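Local coordinates for protein 5,10-methylenetetrahydrofolate dehydrogenase (Bombyx mori, PDB 5ZF1) that catalyses the oxidation of 5,10-methylenetetrahydrofolate to 5,10-methenyltetrahydrofolate, probably with NADP+ as the electron acceptor, at residues M12-E17 and G278-A283; I125-L130 and V170-A175; A161-R166 and M176-D181. All blocks are in the same frame, centred on the assembly; numbering follows the deposited sequence.

Interaction 1 (M12-E17 and G278-A283); sequences MEIKKE and GPMTVA. With SO4 (sulfate ion), chain F.
I14 carries the apolar half of this contact with its two branches, one reaching M280 and the other A283. The side chains of I14 and M280 cross at about a right angle, with I14 CD1 lying 3.6 Å from M280 CE. The CB of M280 is directed away from residues 12-17, and bends at chi2 (-60°) and chi3 bring its thioether end back against I14; L10 and A11 are further neighbours of this methionine. The other branch, I14 CG2, is anti to the backbone N and sits 3.9 Å from A283 CB. K15 CG flanks the same methyl, at 4.1 Å from A283 CB. The segments run nearly parallel, their axes 17° apart with a closest approach of 9.5 Å.

The polar link across the interface passes through a water. K15 NZ donates to it at 2.8 Å, and the water in turn donates to P279 O over the same length; the lysine chain, bent at chi3, extends along the interface to get there.

The third kind of interaction belongs to the N-terminal end of helix 277-298. G278 N donates to O4 of a sulfate at 2.9 Å, at a bent N-H...O angle of 138°, and G276 N and V277 N bind the same ion. Behind the interface, helix 140-151 covers I14 and M280, and E17 forms a salt bridge with R151.

Direct contacts between the segments are thus apolar, the polar link between them is a single bridging water, and the sulfate is bound through backbone N-H groups at a helix start, where the helix dipole would be expected to favour an anion.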
ATOM      1  N   MET B  12      -7.932 -15.007  23.801  1.00 31.11           N
ATOM      2  CA  MET B  12      -8.034 -16.330  24.414  1.00 36.21           C
ATOM      3  C   MET B  12      -8.749 -17.317  23.493  1.00 32.52           C
ATOM      4  O   MET B  12      -8.264 -18.434  23.276  1.00 33.18           O
ATOM      5  CB  MET B  12      -8.742 -16.239  25.767  1.00 37.62           C
ATOM      6  CG  MET B  12      -8.705 -17.545  26.564  1.00 43.63           C
ATOM      7  SD  MET B  12      -7.030 -18.207  26.763  1.00 58.99           S
ATOM      8  CE  MET B  12      -6.170 -16.766  27.399  1.00 44.73           C
ATOM      9  N   GLU B  13      -9.896 -16.920  22.928  1.00 33.67           N
ATOM     10  CA  GLU B  13     -10.601 -17.787  21.982  1.00 32.82           C
ATOM     11  C   GLU B  13      -9.696 -18.182  20.827  1.00 31.21           C
ATOM     12  O   GLU B  13      -9.601 -19.356  20.464  1.00 27.65           O
ATOM     13  CB  GLU B  13     -11.848 -17.089  21.433  1.00 43.99           C
ATOM     14  CG  GLU B  13     -12.955 -16.814  22.429  1.00 44.67           C
ATOM     15  CD  GLU B  13     -14.155 -16.143  21.771  1.00 60.13           C
ATOM     16  OE1 GLU B  13     -14.548 -16.570  20.661  1.00 61.02           O
ATOM     17  OE2 GLU B  13     -14.698 -15.183  22.358  1.00 66.84           O
ATOM     18  N   ILE B  14      -9.016 -17.195  20.241  1.00 26.96           N
ATOM     19  CA  ILE B  14      -8.120 -17.438  19.115  1.00 26.32           C
ATOM     20  C   ILE B  14      -6.968 -18.360  19.516  1.00 24.72           C
ATOM     21  O   ILE B  14      -6.612 -19.286  18.774  1.00 30.11           O
ATOM     22  CB  ILE B  14      -7.623 -16.079  18.574  1.00 23.64           C
ATOM     23  CG1 ILE B  14      -8.724 -15.411  17.745  1.00 35.14           C
ATOM     24  CG2 ILE B  14      -6.370 -16.228  17.760  1.00 27.04           C
ATOM     25  CD1 ILE B  14      -8.451 -13.962  17.444  1.00 36.62           C
ATOM     26  N   LYS B  15      -6.365 -18.122  20.686  1.00 27.58           N
ATOM     27  CA  LYS B  15      -5.243 -18.949  21.123  1.00 23.75           C
ATOM     28  C   LYS B  15      -5.677 -20.389  21.374  1.00 29.75           C
ATOM     29  O   LYS B  15      -4.912 -21.321  21.111  1.00 28.41           O
ATOM     30  CB  LYS B  15      -4.600 -18.348  22.368  1.00 27.25           C
ATOM     31  CG  LYS B  15      -3.658 -17.183  22.056  1.00 26.61           C
ATOM     32  CD  LYS B  15      -3.026 -16.595  23.306  1.00 24.95           C
ATOM     33  CE  LYS B  15      -4.050 -15.835  24.144  1.00 27.59           C
ATOM     34  NZ  LYS B  15      -3.374 -15.021  25.192  1.00 33.53           N
ATOM     35  N   LYS B  16      -6.910 -20.590  21.844  1.00 28.04           N
ATOM     36  CA  LYS B  16      -7.414 -21.952  22.018  1.00 29.54           C
ATOM     37  C   LYS B  16      -7.590 -22.651  20.678  1.00 36.00           C
ATOM     38  O   LYS B  16      -7.245 -23.831  20.542  1.00 34.58           O
ATOM     39  CB  LYS B  16      -8.732 -21.935  22.787  1.00 32.86           C
ATOM     40  CG  LYS B  16      -8.598 -21.477  24.230  1.00 40.23           C
ATOM     41  CD  LYS B  16      -9.919 -21.638  24.970  1.00 48.28           C
ATOM     42  CE  LYS B  16      -9.854 -21.047  26.371  1.00 54.92           C
ATOM     43  NZ  LYS B  16     -11.142 -21.239  27.102  1.00 62.66           N
ATOM     44  N   GLU B  17      -8.130 -21.941  19.678  1.00 31.63           N
ATOM     45  CA  GLU B  17      -8.255 -22.524  18.346  1.00 30.75           C
ATOM     46  C   GLU B  17      -6.891 -22.847  17.762  1.00 31.27           C
ATOM     47  O   GLU B  17      -6.687 -23.927  17.204  1.00 33.59           O
ATOM     48  CB  GLU B  17      -9.015 -21.575  17.415  1.00 31.73           C
ATOM     49  CG  GLU B  17     -10.465 -21.372  17.776  1.00 34.97           C
ATOM     50  CD  GLU B  17     -11.097 -20.231  17.001  1.00 44.53           C
ATOM     51  OE1 GLU B  17     -10.478 -19.746  16.026  1.00 39.97           O
ATOM     52  OE2 GLU B  17     -12.216 -19.823  17.371  1.00 44.57           O
ATOM     53  N   GLY B 278      -3.339  -5.414  22.577  1.00 29.84           N
ATOM     54  CA  GLY B 278      -2.057  -6.033  22.832  1.00 29.86           C
ATOM     55  C   GLY B 278      -2.126  -7.548  22.802  1.00 33.15           C
ATOM     56  O   GLY B 278      -1.412  -8.211  22.044  1.00 27.49           O
ATOM     57  N   PRO B 279      -2.986  -8.131  23.642  1.00 30.74           N
ATOM     58  CA  PRO B 279      -3.183  -9.589  23.580  1.00 27.08           C
ATOM     59  C   PRO B 279      -3.623 -10.088  22.211  1.00 25.72           C
ATOM     60  O   PRO B 279      -3.201 -11.172  21.787  1.00 25.70           O
ATOM     61  CB  PRO B 279      -4.253  -9.837  24.653  1.00 34.03           C
ATOM     62  CG  PRO B 279      -4.078  -8.717  25.619  1.00 34.82           C
ATOM     63  CD  PRO B 279      -3.622  -7.529  24.828  1.00 30.79           C
ATOM     64  N   MET B 280      -4.461  -9.323  21.502  1.00 24.63           N
ATOM     65  CA  MET B 280      -4.852  -9.694  20.145  1.00 23.87           C
ATOM     66  C   MET B 280      -3.663  -9.654  19.188  1.00 23.83           C
ATOM     67  O   MET B 280      -3.531 -10.517  18.311  1.00 23.42           O
ATOM     68  CB  MET B 280      -5.953  -8.754  19.649  1.00 31.36           C
ATOM     69  CG  MET B 280      -7.369  -9.131  20.047  1.00 33.73           C
ATOM     70  SD  MET B 280      -7.896 -10.739  19.454  1.00 32.01           S
ATOM     71  CE  MET B 280      -8.015 -10.419  17.680  1.00 31.99           C
ATOM     72  N   THR B 281      -2.811  -8.638  19.312  1.00 23.96           N
ATOM     73  CA  THR B 281      -1.601  -8.584  18.496  1.00 22.34           C
ATOM     74  C   THR B 281      -0.724  -9.811  18.732  1.00 24.95           C
ATOM     75  O   THR B 281      -0.221 -10.426  17.786  1.00 22.28           O
ATOM     76  CB  THR B 281      -0.832  -7.294  18.803  1.00 23.28           C
ATOM     77  OG1 THR B 281      -1.650  -6.170  18.462  1.00 25.22           O
ATOM     78  CG2 THR B 281       0.479  -7.244  18.030  1.00 24.40           C
ATOM     79  N   VAL B 282      -0.546 -10.195  19.994  1.00 23.66           N
ATOM     80  CA  VAL B 282       0.304 -11.341  20.297  1.00 23.35           C
ATOM     81  C   VAL B 282      -0.293 -12.621  19.719  1.00 24.58           C
ATOM     82  O   VAL B 282       0.428 -13.455  19.156  1.00 22.90           O
ATOM     83  CB  VAL B 282       0.535 -11.438  21.817  1.00 24.39           C
ATOM     84  CG1 VAL B 282       1.150 -12.761  22.173  1.00 26.26           C
ATOM     85  CG2 VAL B 282       1.466 -10.315  22.264  1.00 27.82           C
ATOM     86  N   ALA B 283      -1.619 -12.783  19.827  1.00 20.92           N
ATOM     87  CA  ALA B 283      -2.284 -13.940  19.229  1.00 22.22           C
ATOM     88  C   ALA B 283      -2.090 -13.960  17.720  1.00 25.88           C
ATOM     89  O   ALA B 283      -1.885 -15.022  17.126  1.00 21.09           O
ATOM     90  CB  ALA B 283      -3.774 -13.935  19.567  1.00 25.36           C
TER
HETATM   91  S   SO4 F 402      -4.241  -2.742  25.062  1.00 45.62           S
HETATM   92  O1  SO4 F 402      -4.945  -3.584  26.025  1.00 44.71           O
HETATM   93  O2  SO4 F 402      -5.108  -2.510  23.905  1.00 45.24           O
HETATM   94  O3  SO4 F 402      -3.914  -1.458  25.671  1.00 53.55           O
HETATM   95  O4  SO4 F 402      -3.006  -3.420  24.683  1.00 49.58           O
HETATM   96  O   HOH W   1      -2.202 -13.121  23.552  1.00 29.27           O

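Interaction 2 (I125-L130 and V170-A175)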
ATOM      1  N   ILE B 125       8.865  -6.819   0.776  1.00 20.99           N
ATOM      2  CA  ILE B 125       8.188  -7.808  -0.059  1.00 21.38           C
ATOM      3  C   ILE B 125       6.850  -8.196   0.554  1.00 23.17           C
ATOM      4  O   ILE B 125       5.851  -8.356  -0.154  1.00 19.85           O
ATOM      5  CB  ILE B 125       9.088  -9.037  -0.288  1.00 22.97           C
ATOM      6  CG1 ILE B 125      10.239  -8.668  -1.240  1.00 24.53           C
ATOM      7  CG2 ILE B 125       8.287 -10.203  -0.848  1.00 26.41           C
ATOM      8  CD1 ILE B 125      11.320  -9.746  -1.373  1.00 23.84           C
ATOM      9  N   ASN B 126       6.798  -8.349   1.875  1.00 23.10           N
ATOM     10  CA  ASN B 126       5.522  -8.704   2.490  1.00 17.82           C
ATOM     11  C   ASN B 126       4.547  -7.536   2.459  1.00 17.95           C
ATOM     12  O   ASN B 126       3.343  -7.726   2.235  1.00 20.71           O
ATOM     13  CB  ASN B 126       5.731  -9.193   3.926  1.00 22.02           C
ATOM     14  CG  ASN B 126       6.355 -10.586   3.982  1.00 24.85           C
ATOM     15  OD1 ASN B 126       6.090 -11.425   3.124  1.00 27.33           O
ATOM     16  ND2 ASN B 126       7.178 -10.839   5.003  1.00 23.28           N
ATOM     17  N   ILE B 127       5.043  -6.320   2.684  1.00 20.44           N
ATOM     18  CA  ILE B 127       4.186  -5.144   2.599  1.00 19.76           C
ATOM     19  C   ILE B 127       3.705  -4.959   1.171  1.00 20.63           C
ATOM     20  O   ILE B 127       2.535  -4.632   0.927  1.00 19.64           O
ATOM     21  CB  ILE B 127       4.943  -3.902   3.104  1.00 21.12           C
ATOM     22  CG1 ILE B 127       5.193  -4.007   4.614  1.00 22.32           C
ATOM     23  CG2 ILE B 127       4.170  -2.608   2.756  1.00 21.92           C
ATOM     24  CD1 ILE B 127       3.953  -3.779   5.458  1.00 24.66           C
ATOM     25  N   GLY B 128       4.600  -5.171   0.203  1.00 20.92           N
ATOM     26  CA  GLY B 128       4.198  -5.066  -1.190  1.00 19.54           C
ATOM     27  C   GLY B 128       3.063  -6.008  -1.542  1.00 25.50           C
ATOM     28  O   GLY B 128       2.096  -5.614  -2.195  1.00 20.81           O
ATOM     29  N   ARG B 129       3.149  -7.259  -1.089  1.00 20.74           N
ATOM     30  CA  ARG B 129       2.085  -8.212  -1.377  0.55 23.16           C
ATOM     31  C   ARG B 129       0.782  -7.812  -0.691  1.00 20.35           C
ATOM     32  O   ARG B 129      -0.305  -7.968  -1.265  1.00 21.04           O
ATOM     33  CB  ARG B 129       2.528  -9.623  -0.974  0.55 26.32           C
ATOM     34  CG  ARG B 129       3.664 -10.184  -1.852  0.55 24.71           C
ATOM     35  CD  ARG B 129       4.033 -11.618  -1.488  0.55 31.95           C
ATOM     36  NE  ARG B 129       2.908 -12.533  -1.667  0.55 32.39           N
ATOM     37  CZ  ARG B 129       2.581 -13.114  -2.818  0.55 36.94           C
ATOM     38  NH1 ARG B 129       3.299 -12.892  -3.915  0.55 34.74           N
ATOM     39  NH2 ARG B 129       1.534 -13.925  -2.869  0.55 31.01           N
ATOM     40  N   LEU B 130       0.863  -7.280   0.534  1.00 16.76           N
ATOM     41  CA  LEU B 130      -0.340  -6.780   1.187  1.00 19.84           C
ATOM     42  C   LEU B 130      -1.007  -5.712   0.334  1.00 24.30           C
ATOM     43  O   LEU B 130      -2.232  -5.709   0.163  1.00 22.04           O
ATOM     44  CB  LEU B 130      -0.005  -6.198   2.561  1.00 16.82           C
ATOM     45  CG  LEU B 130      -1.176  -5.566   3.318  1.00 23.59           C
ATOM     46  CD1 LEU B 130      -2.170  -6.642   3.669  1.00 30.02           C
ATOM     47  CD2 LEU B 130      -0.727  -4.832   4.562  1.00 25.78           C
ATOM     48  N   VAL B 170       1.223   0.264  11.210  1.00 17.17           N
ATOM     49  CA  VAL B 170      -0.090  -0.003  11.796  1.00 16.66           C
ATOM     50  C   VAL B 170      -1.214   0.648  11.001  1.00 22.15           C
ATOM     51  O   VAL B 170      -2.085  -0.048  10.485  1.00 18.02           O
ATOM     52  CB  VAL B 170      -0.151   0.454  13.270  1.00 21.52           C
ATOM     53  CG1 VAL B 170      -1.559   0.259  13.831  1.00 23.76           C
ATOM     54  CG2 VAL B 170       0.853  -0.317  14.123  1.00 23.60           C
ATOM     55  N   GLY B 171      -1.218   1.980  10.890  1.00 17.55           N
ATOM     56  CA  GLY B 171      -2.358   2.636  10.259  1.00 18.22           C
ATOM     57  C   GLY B 171      -2.508   2.282   8.789  1.00 16.53           C
ATOM     58  O   GLY B 171      -3.617   2.024   8.298  1.00 16.62           O
ATOM     59  N   MET B 172      -1.395   2.254   8.057  1.00 15.00           N
ATOM     60  CA  MET B 172      -1.481   1.959   6.632  1.00 16.73           C
ATOM     61  C   MET B 172      -1.949   0.520   6.391  1.00 18.02           C
ATOM     62  O   MET B 172      -2.860   0.312   5.575  1.00 17.30           O
ATOM     63  CB  MET B 172      -0.137   2.264   5.951  1.00 17.22           C
ATOM     64  CG  MET B 172      -0.126   2.069   4.446  1.00 19.62           C
ATOM     65  SD  MET B 172       0.248   0.351   3.973  1.00 23.58           S
ATOM     66  CE  MET B 172       1.972   0.204   4.517  1.00 19.73           C
ATOM     67  N   PRO B 173      -1.376  -0.489   7.045  1.00 15.24           N
ATOM     68  CA  PRO B 173      -1.887  -1.845   6.806  1.00 18.28           C
ATOM     69  C   PRO B 173      -3.338  -2.008   7.225  1.00 18.65           C
ATOM     70  O   PRO B 173      -4.059  -2.769   6.581  1.00 21.42           O
ATOM     71  CB  PRO B 173      -0.943  -2.732   7.639  1.00 20.70           C
ATOM     72  CG  PRO B 173       0.298  -1.907   7.823  1.00 21.57           C
ATOM     73  CD  PRO B 173      -0.166  -0.483   7.884  1.00 18.45           C
ATOM     74  N   ILE B 174      -3.798  -1.314   8.262  1.00 18.15           N
ATOM     75  CA  ILE B 174      -5.215  -1.400   8.624  1.00 21.35           C
ATOM     76  C   ILE B 174      -6.083  -0.869   7.490  1.00 22.34           C
ATOM     77  O   ILE B 174      -7.046  -1.517   7.059  1.00 20.24           O
ATOM     78  CB  ILE B 174      -5.484  -0.640   9.934  1.00 18.99           C
ATOM     79  CG1 ILE B 174      -4.885  -1.406  11.116  1.00 17.40           C
ATOM     80  CG2 ILE B 174      -7.006  -0.418  10.101  1.00 22.56           C
ATOM     81  CD1 ILE B 174      -5.023  -0.707  12.453  1.00 23.04           C
ATOM     82  N   ALA B 175      -5.766   0.338   6.999  1.00 17.62           N
ATOM     83  CA  ALA B 175      -6.557   0.900   5.903  1.00 18.37           C
ATOM     84  C   ALA B 175      -6.518   0.008   4.676  1.00 22.81           C
ATOM     85  O   ALA B 175      -7.543  -0.172   4.001  1.00 23.26           O
ATOM     86  CB  ALA B 175      -6.055   2.305   5.551  1.00 18.57           C
TER
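L130 and P173 meet at about a right angle, with L130 CD2 3.7 Å from P173 CB and also close to P173 CA. The leucine points toward helix 171-178, and its CG lies anti to the backbone N (chi1 177°), which carries the branched end across to the proline ring. Beside this pair, I127 CG2 touches M172 CE at 4.0 Å. M172 leaves its helix to one side and doubles back at chi2 (-86°) and chi3, so that the methyl beyond the sulfur does the touching. All four residues are buried, and no hydrogen bond joins the segments.

Helix 171-178 is the one that follows strand 160-164 in the Rossmann-type NAD(P)-binding domain, and helix 124-131 packs on its outer side, at the subunit interface. V170 occupies the N-cap position, while S167 OG accepts from G171 N. Helix 124-131 is tied down in its turn by N126, whose ND2 is hydrogen-bonded to D118 OD2 and P115 O. Farther out lies the second subunit: C131 of that chain packs on M172, V132 of that chain on I127, and its I125 on the I125 of this chain.

Interaction 3 (A161-R166 and M176-D181). With SO4 (sulfate ion), chain E.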
ATOM      1  N   ALA B 161     -15.565   3.624   6.619  1.00 17.09           N
ATOM      2  CA  ALA B 161     -14.590   3.374   7.669  1.00 12.87           C
ATOM      3  C   ALA B 161     -13.593   4.514   7.663  1.00 17.33           C
ATOM      4  O   ALA B 161     -13.100   4.902   6.599  1.00 19.39           O
ATOM      5  CB  ALA B 161     -13.865   2.031   7.484  1.00 15.63           C
ATOM      6  N   VAL B 162     -13.343   5.086   8.827  1.00 11.77           N
ATOM      7  CA  VAL B 162     -12.308   6.111   8.968  1.00 12.80           C
ATOM      8  C   VAL B 162     -11.176   5.492   9.773  1.00 16.32           C
ATOM      9  O   VAL B 162     -11.405   4.963  10.865  1.00 14.99           O
ATOM     10  CB  VAL B 162     -12.854   7.374   9.661  1.00 13.76           C
ATOM     11  CG1 VAL B 162     -11.692   8.360   9.991  1.00 16.39           C
ATOM     12  CG2 VAL B 162     -13.913   8.031   8.796  1.00 16.57           C
ATOM     13  N   VAL B 163      -9.948   5.591   9.264  1.00 11.99           N
ATOM     14  CA  VAL B 163      -8.767   5.164  10.003  1.00 11.32           C
ATOM     15  C   VAL B 163      -8.014   6.436  10.340  1.00 14.69           C
ATOM     16  O   VAL B 163      -7.633   7.173   9.425  1.00 15.48           O
ATOM     17  CB  VAL B 163      -7.881   4.220   9.181  1.00 16.20           C
ATOM     18  CG1 VAL B 163      -6.646   3.827  10.006  1.00 16.88           C
ATOM     19  CG2 VAL B 163      -8.664   2.958   8.738  1.00 17.98           C
ATOM     20  N   ILE B 164      -7.817   6.698  11.631  1.00 15.03           N
ATOM     21  CA  ILE B 164      -7.081   7.883  12.085  1.00 14.08           C
ATOM     22  C   ILE B 164      -5.660   7.424  12.368  1.00 14.74           C
ATOM     23  O   ILE B 164      -5.412   6.727  13.354  1.00 17.95           O
ATOM     24  CB  ILE B 164      -7.723   8.526  13.328  1.00 15.55           C
ATOM     25  CG1 ILE B 164      -9.183   8.867  13.053  1.00 17.87           C
ATOM     26  CG2 ILE B 164      -6.939   9.817  13.713  1.00 17.64           C
ATOM     27  CD1 ILE B 164      -9.954   9.350  14.248  1.00 18.83           C
ATOM     28  N   GLY B 165      -4.728   7.774  11.486  1.00 15.85           N
ATOM     29  CA  GLY B 165      -3.355   7.300  11.610  1.00 15.78           C
ATOM     30  C   GLY B 165      -2.948   6.636  10.315  1.00 16.46           C
ATOM     31  O   GLY B 165      -3.674   5.826   9.742  1.00 16.83           O
ATOM     32  N   ARG B 166      -1.762   7.010   9.813  1.00 15.87           N
ATOM     33  CA  ARG B 166      -1.225   6.503   8.551  1.00 13.50           C
ATOM     34  C   ARG B 166       0.129   5.816   8.722  1.00 14.68           C
ATOM     35  O   ARG B 166       0.863   5.644   7.732  1.00 16.10           O
ATOM     36  CB  ARG B 166      -1.107   7.635   7.520  1.00 11.82           C
ATOM     37  CG  ARG B 166      -0.164   8.758   7.967  1.00 16.18           C
ATOM     38  CD  ARG B 166      -0.088   9.882   6.944  1.00 15.89           C
ATOM     39  NE  ARG B 166       0.714  10.969   7.525  1.00 17.16           N
ATOM     40  CZ  ARG B 166       0.947  12.139   6.940  1.00 18.65           C
ATOM     41  NH1 ARG B 166       0.467  12.401   5.732  1.00 15.65           N
ATOM     42  NH2 ARG B 166       1.670  13.046   7.580  1.00 17.85           N
ATOM     43  N   MET B 176      -5.342  -0.567   4.369  1.00 17.29           N
ATOM     44  CA  MET B 176      -5.211  -1.394   3.171  0.70 16.94           C
ATOM     45  C   MET B 176      -6.130  -2.604   3.239  1.00 23.80           C
ATOM     46  O   MET B 176      -6.787  -2.949   2.251  1.00 23.89           O
ATOM     47  CB  MET B 176      -3.754  -1.829   2.991  0.70 21.05           C
ATOM     48  CG  MET B 176      -3.441  -2.519   1.662  0.70 28.71           C
ATOM     49  SD  MET B 176      -3.604  -1.482   0.176  0.70 24.67           S
ATOM     50  CE  MET B 176      -2.470  -0.135   0.480  0.70 26.61           C
ATOM     51  N   MET B 177      -6.186  -3.255   4.390  1.00 20.89           N
ATOM     52  CA  MET B 177      -7.027  -4.442   4.569  0.55 22.86           C
ATOM     53  C   MET B 177      -8.499  -4.080   4.561  1.00 27.02           C
ATOM     54  O   MET B 177      -9.333  -4.829   4.046  1.00 25.61           O
ATOM     55  CB  MET B 177      -6.719  -5.133   5.892  0.55 19.10           C
ATOM     56  CG  MET B 177      -5.278  -5.232   6.236  0.55 24.49           C
ATOM     57  SD  MET B 177      -4.923  -6.882   6.741  0.55 30.50           S
ATOM     58  CE  MET B 177      -5.255  -7.611   5.163  0.55 19.02           C
ATOM     59  N   LEU B 178      -8.832  -2.957   5.182  1.00 18.98           N
ATOM     60  CA  LEU B 178     -10.226  -2.564   5.286  1.00 18.74           C
ATOM     61  C   LEU B 178     -10.852  -2.348   3.918  1.00 22.64           C
ATOM     62  O   LEU B 178     -12.069  -2.533   3.753  1.00 19.37           O
ATOM     63  CB  LEU B 178     -10.329  -1.298   6.135  1.00 17.39           C
ATOM     64  CG  LEU B 178     -10.736  -1.416   7.594  1.00 33.27           C
ATOM     65  CD1 LEU B 178      -9.789  -2.284   8.386  1.00 36.16           C
ATOM     66  CD2 LEU B 178     -10.802  -0.017   8.167  1.00 26.37           C
ATOM     67  N   HIS B 179     -10.059  -1.933   2.930  1.00 20.45           N
ATOM     68  CA  HIS B 179     -10.572  -1.767   1.577  1.00 20.51           C
ATOM     69  C   HIS B 179     -10.106  -2.895   0.654  1.00 23.23           C
ATOM     70  O   HIS B 179     -10.130  -2.751  -0.565  1.00 32.51           O
ATOM     71  CB  HIS B 179     -10.249  -0.370   1.020  1.00 23.71           C
ATOM     72  CG  HIS B 179      -8.800  -0.098   0.717  1.00 24.14           C
ATOM     73  ND1 HIS B 179      -8.154  -0.613  -0.383  1.00 35.98           N
ATOM     74  CD2 HIS B 179      -7.905   0.727   1.319  1.00 30.20           C
ATOM     75  CE1 HIS B 179      -6.907  -0.175  -0.412  1.00 26.08           C
ATOM     76  NE2 HIS B 179      -6.732   0.643   0.612  1.00 26.06           N
ATOM     77  N   SER B 180      -9.740  -4.045   1.216  1.00 23.77           N
ATOM     78  CA  SER B 180      -9.356  -5.147   0.345  1.00 28.97           C
ATOM     79  C   SER B 180     -10.588  -5.657  -0.388  1.00 29.94           C
ATOM     80  O   SER B 180     -11.714  -5.492   0.077  1.00 25.55           O
ATOM     81  CB  SER B 180      -8.669  -6.259   1.139  1.00 34.39           C
ATOM     82  OG  SER B 180      -9.304  -6.489   2.383  1.00 40.14           O
ATOM     83  N   ASP B 181     -10.373  -6.208  -1.582  1.00 33.59           N
ATOM     84  CA  ASP B 181     -11.433  -6.881  -2.329  1.00 26.61           C
ATOM     85  C   ASP B 181     -11.404  -8.353  -1.954  1.00 35.66           C
ATOM     86  O   ASP B 181     -10.385  -9.026  -2.137  1.00 36.36           O
ATOM     87  CB  ASP B 181     -11.271  -6.701  -3.836  1.00 35.26           C
ATOM     88  CG  ASP B 181     -12.410  -7.357  -4.628  1.00 39.20           C
ATOM     89  OD1 ASP B 181     -13.434  -7.711  -4.012  1.00 40.65           O
ATOM     90  OD2 ASP B 181     -12.276  -7.520  -5.857  1.00 47.35           O
TER
HETATM   91  S   SO4 E 401      -0.410  10.106  11.969  1.00 19.71           S
HETATM   92  O1  SO4 E 401      -0.079   8.796  11.406  1.00 18.04           O
HETATM   93  O2  SO4 E 401      -1.761  10.263  12.468  1.00 21.34           O
HETATM   94  O3  SO4 E 401       0.506  10.318  13.081  1.00 24.10           O
HETATM   95  O4  SO4 E 401      -0.169  11.156  10.967  1.00 18.92           O
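Between residues 161-166, on strand 160-164 and the turn after it, and 176-181, at the end of helix 171-178 and beyond, the nearest CA atoms are those of A161 and L178, 7.7 Å apart. A161 and V163 both point toward the helix, whereas V162 between them points away. L178 answers with a single methyl: CD2 settles over both strand residues, 3.7 Å from A161 CB and 3.7 Å from V163 CG2. Its chi1 of -100° lies well off a staggered value, and the branched end reaches the sheet from there. V163 meets the leucine at a slant. V194 of strand 193-197 and I217 of strand 215-218 also pack on L178, widening the apolar patch beneath the helix.

These elements open a beta-alpha-beta crossover of the Rossmann type, running from strand 160-164 through helix 171-178 to strand 193-197. At the strand's C-terminal end G165 leads into R166, where a sulfate is bound. R166 N donates to the sulfate's O1 at 2.9 Å and nearly straight, at 174°. The arginine's CG, placed between the backbone N and the carbonyl carbon, passes 3.4 Å from O1; the extended chain then carries the guanidinium obliquely past O4. R199 NE and T220 OG1 are also hydrogen-bonded to the ion, a site consistent with the 2'-phosphate pocket for NADP+ seen in relatives. R166 NH1 reaches on to the second subunit, with a salt bridge to D191 and a hydrogen bond to H179 O there.

At the helix end S180 N bonds to M177 O at 3.0 Å. The chemistry thus divides in two: a purely apolar seat fixes helix on sheet, while the charged arginine beyond the strand serves both an anion and the dimer interface.

How the interactions relate
From the N terminus, helix 7-26 supplies the first half of interaction 1, which is completed only by helix 277-298 near the C terminus, closing a loop of 260 residues. Interactions 2 and 3 both nest inside it. Interaction 2 starts at 125-130; interaction 3 starts at 161-166, before 170-175 has closed interaction 2, and ends at 176-181, so the two cross. They share helix 171-178 and touch each other, their centres 10 Å apart, and both reach the second subunit. Interaction 1 ties the long helix near the N terminus to the long helix near the C terminus, whereas interactions 2 and 3 fasten the two sides of one Rossmann helix, to helix 124-131 and to the sheet.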